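Local coordinates for protein CalS11 (Micromonospora echinospora, PDB 3TOS) that probably transfers a methyl group from S-adenosylmethionine to an oxygen during the biosynthesis of calicheamicin, at residues G81-T86 with Y187-L192. Sequence-based numbering, arbitrary orientation.
Sequences GRHLGT and YFDLDL. With SAH (S-adenosyl-L-homocysteine), chain O.
The amino-acid end of S-adenosyl-L-homocysteine lies in a Rossmann-like methyltransferase pocket, where His83 meets Tyr187 and Asp189. The imidazole points its edge at the phenol ring in an offset edge-to-face pair, centroids 4.9 Å apart and planes at 71°. The closest approach is His83 CE1 to Tyr187 CE1, 3.6 Å. No hydrogen bond joins 81-86 directly to 187-192; the ligand bridges them. Arg82 grips the ligand carboxylate with two N-H groups on one edge of the guanidinium. Arg82 NE and Arg82 NH2 donate hydrogen bonds of 3.0 and 3.1 Å to SAH OXT, which sits near the guanidinium plane. The Arg82 chain runs extended and then bends at chi3 (55°), which turns this edge to the carboxylate. The same OXT sits 3.3 Å above the His83 ring plane, over its centre. On the other segment, Asp189 OD2 accepts a hydrogen bond of 2.7 Å from SAH N. An alanine in place of Arg82 removes both donors, and the ligand carboxylate would probably be held less firmly at the helix start. Glu75 and Asp55 fix the imidazole by hydrogen bonds at His83 ND1 and His83 NE2, while Asp216 is hydrogen-bonded to Tyr187 OH. The contact joins the first turn of helix 82-94 to the end of strand 183-188. That strand lies between strands 72-76 and 211-215, and Met59 of helix 50-65 packs on both His83 and Tyr187.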
# COMPACT_ATOMS: atom_id res chain seq x y z
N GLY B 81 -26.19 27.40 -16.93
CA GLY B 81 -25.31 27.49 -15.77
C GLY B 81 -25.31 26.27 -14.88
O GLY B 81 -24.79 26.35 -13.77
N ARG B 82 -25.81 25.12 -15.35
CA ARG B 82 -25.82 23.91 -14.52
C ARG B 82 -24.52 23.67 -13.77
O ARG B 82 -24.50 23.42 -12.55
CB ARG B 82 -26.05 22.70 -15.43
CG ARG B 82 -25.99 21.38 -14.62
CD ARG B 82 -26.37 20.12 -15.44
NE ARG B 82 -25.53 19.99 -16.64
CZ ARG B 82 -25.44 18.91 -17.42
NH1 ARG B 82 -26.11 17.80 -17.10
NH2 ARG B 82 -24.61 18.91 -18.48
N HIS B 83 -23.42 23.65 -14.51
CA HIS B 83 -22.13 23.34 -13.89
C HIS B 83 -21.62 24.47 -12.99
O HIS B 83 -20.94 24.19 -12.00
CB HIS B 83 -21.08 23.02 -14.96
CG HIS B 83 -21.34 21.73 -15.67
ND1 HIS B 83 -20.87 21.50 -16.93
CD2 HIS B 83 -21.99 20.60 -15.28
CE1 HIS B 83 -21.23 20.27 -17.31
NE2 HIS B 83 -21.90 19.70 -16.32
N LEU B 84 -21.93 25.74 -13.31
CA LEU B 84 -21.41 26.85 -12.48
C LEU B 84 -22.09 26.83 -11.12
O LEU B 84 -21.44 27.05 -10.10
CB LEU B 84 -21.67 28.22 -13.13
CG LEU B 84 -21.01 28.46 -14.51
CD1 LEU B 84 -21.16 29.89 -15.02
CD2 LEU B 84 -19.56 27.97 -14.55
N GLY B 85 -23.39 26.50 -11.11
CA GLY B 85 -24.17 26.32 -9.86
C GLY B 85 -23.49 25.25 -9.06
O GLY B 85 -23.25 25.42 -7.85
N THR B 86 -23.22 24.11 -9.70
CA THR B 86 -22.60 22.99 -9.02
C THR B 86 -21.24 23.39 -8.38
O THR B 86 -20.99 23.13 -7.21
CB THR B 86 -22.38 21.82 -9.99
OG1 THR B 86 -23.66 21.53 -10.60
CG2 THR B 86 -21.88 20.62 -9.19
N TYR B 187 -13.03 23.18 -18.06
CA TYR B 187 -14.13 22.32 -18.51
C TYR B 187 -14.62 22.74 -19.89
O TYR B 187 -15.27 23.77 -20.06
CB TYR B 187 -15.28 22.31 -17.46
CG TYR B 187 -16.18 21.12 -17.72
CD1 TYR B 187 -17.26 21.20 -18.62
CD2 TYR B 187 -15.93 19.88 -17.11
CE1 TYR B 187 -18.02 20.07 -18.93
CE2 TYR B 187 -16.69 18.76 -17.39
CZ TYR B 187 -17.72 18.85 -18.30
OH TYR B 187 -18.47 17.72 -18.58
N PHE B 188 -14.31 21.93 -20.89
CA PHE B 188 -14.73 22.24 -22.26
C PHE B 188 -16.10 21.67 -22.57
O PHE B 188 -16.28 20.44 -22.65
CB PHE B 188 -13.71 21.62 -23.24
CG PHE B 188 -12.45 22.42 -23.32
CD1 PHE B 188 -11.43 22.29 -22.35
CD2 PHE B 188 -12.27 23.29 -24.37
CE1 PHE B 188 -10.25 23.06 -22.42
CE2 PHE B 188 -11.11 24.04 -24.47
CZ PHE B 188 -10.05 23.92 -23.49
N ASP B 189 -17.03 22.56 -22.83
CA ASP B 189 -18.39 22.15 -23.20
C ASP B 189 -18.96 23.07 -24.28
O ASP B 189 -20.13 23.50 -24.24
CB ASP B 189 -19.32 22.16 -21.98
CG ASP B 189 -20.57 21.32 -22.20
OD1 ASP B 189 -20.69 20.69 -23.26
OD2 ASP B 189 -21.44 21.31 -21.29
N LEU B 190 -18.13 23.34 -25.30
CA LEU B 190 -18.57 24.20 -26.41
C LEU B 190 -19.09 23.41 -27.57
O LEU B 190 -19.72 24.02 -28.48
CB LEU B 190 -17.37 25.02 -26.95
CG LEU B 190 -16.61 25.89 -25.95
CD1 LEU B 190 -15.18 26.12 -26.50
CD2 LEU B 190 -17.33 27.24 -25.87
N ASP B 191 -18.81 22.10 -27.60
CA ASP B 191 -19.23 21.18 -28.72
C ASP B 191 -18.46 21.33 -30.02
O ASP B 191 -18.18 20.34 -30.67
CB ASP B 191 -20.75 21.24 -29.00
CG ASP B 191 -21.56 20.86 -27.78
OD1 ASP B 191 -21.24 19.80 -27.16
OD2 ASP B 191 -22.50 21.61 -27.38
N LEU B 192 -18.14 22.57 -30.41
CA LEU B 192 -17.70 22.90 -31.77
C LEU B 192 -16.19 22.90 -31.86
O LEU B 192 -15.47 23.33 -30.92
CB LEU B 192 -18.19 24.29 -32.15
CG LEU B 192 -19.71 24.42 -32.02
CD1 LEU B 192 -20.06 25.89 -32.35
CD2 LEU B 192 -20.38 23.46 -33.07
N SAH O . -22.36 23.39 -19.77
CA SAH O . -23.81 23.52 -20.13
CB SAH O . -24.10 23.15 -21.57
CG SAH O . -23.43 24.12 -22.57
SD SAH O . -24.20 23.95 -24.17
C SAH O . -24.57 22.57 -19.20
O SAH O . -25.84 22.50 -19.26
OXT SAH O . -23.99 21.94 -18.31
C5' SAH O . -22.94 24.60 -25.29
C4' SAH O . -22.62 26.12 -25.08
O4' SAH O . -21.42 26.43 -25.81
C3' SAH O . -23.74 26.97 -25.70
O3' SAH O . -24.39 27.76 -24.67
C2' SAH O . -23.01 27.78 -26.75
O2' SAH O . -23.49 29.13 -26.91
C1' SAH O . -21.55 27.76 -26.22
N9 SAH O . -20.56 28.03 -27.29
C8 SAH O . -20.30 27.27 -28.38
N7 SAH O . -19.37 27.95 -29.11
C5 SAH O . -19.07 29.11 -28.50
C6 SAH O . -18.17 30.23 -28.80
N6 SAH O . -17.46 30.25 -29.95
N1 SAH O . -18.14 31.24 -27.88
C2 SAH O . -18.88 31.21 -26.74
N3 SAH O . -19.78 30.25 -26.44
C4 SAH O . -19.83 29.16 -27.29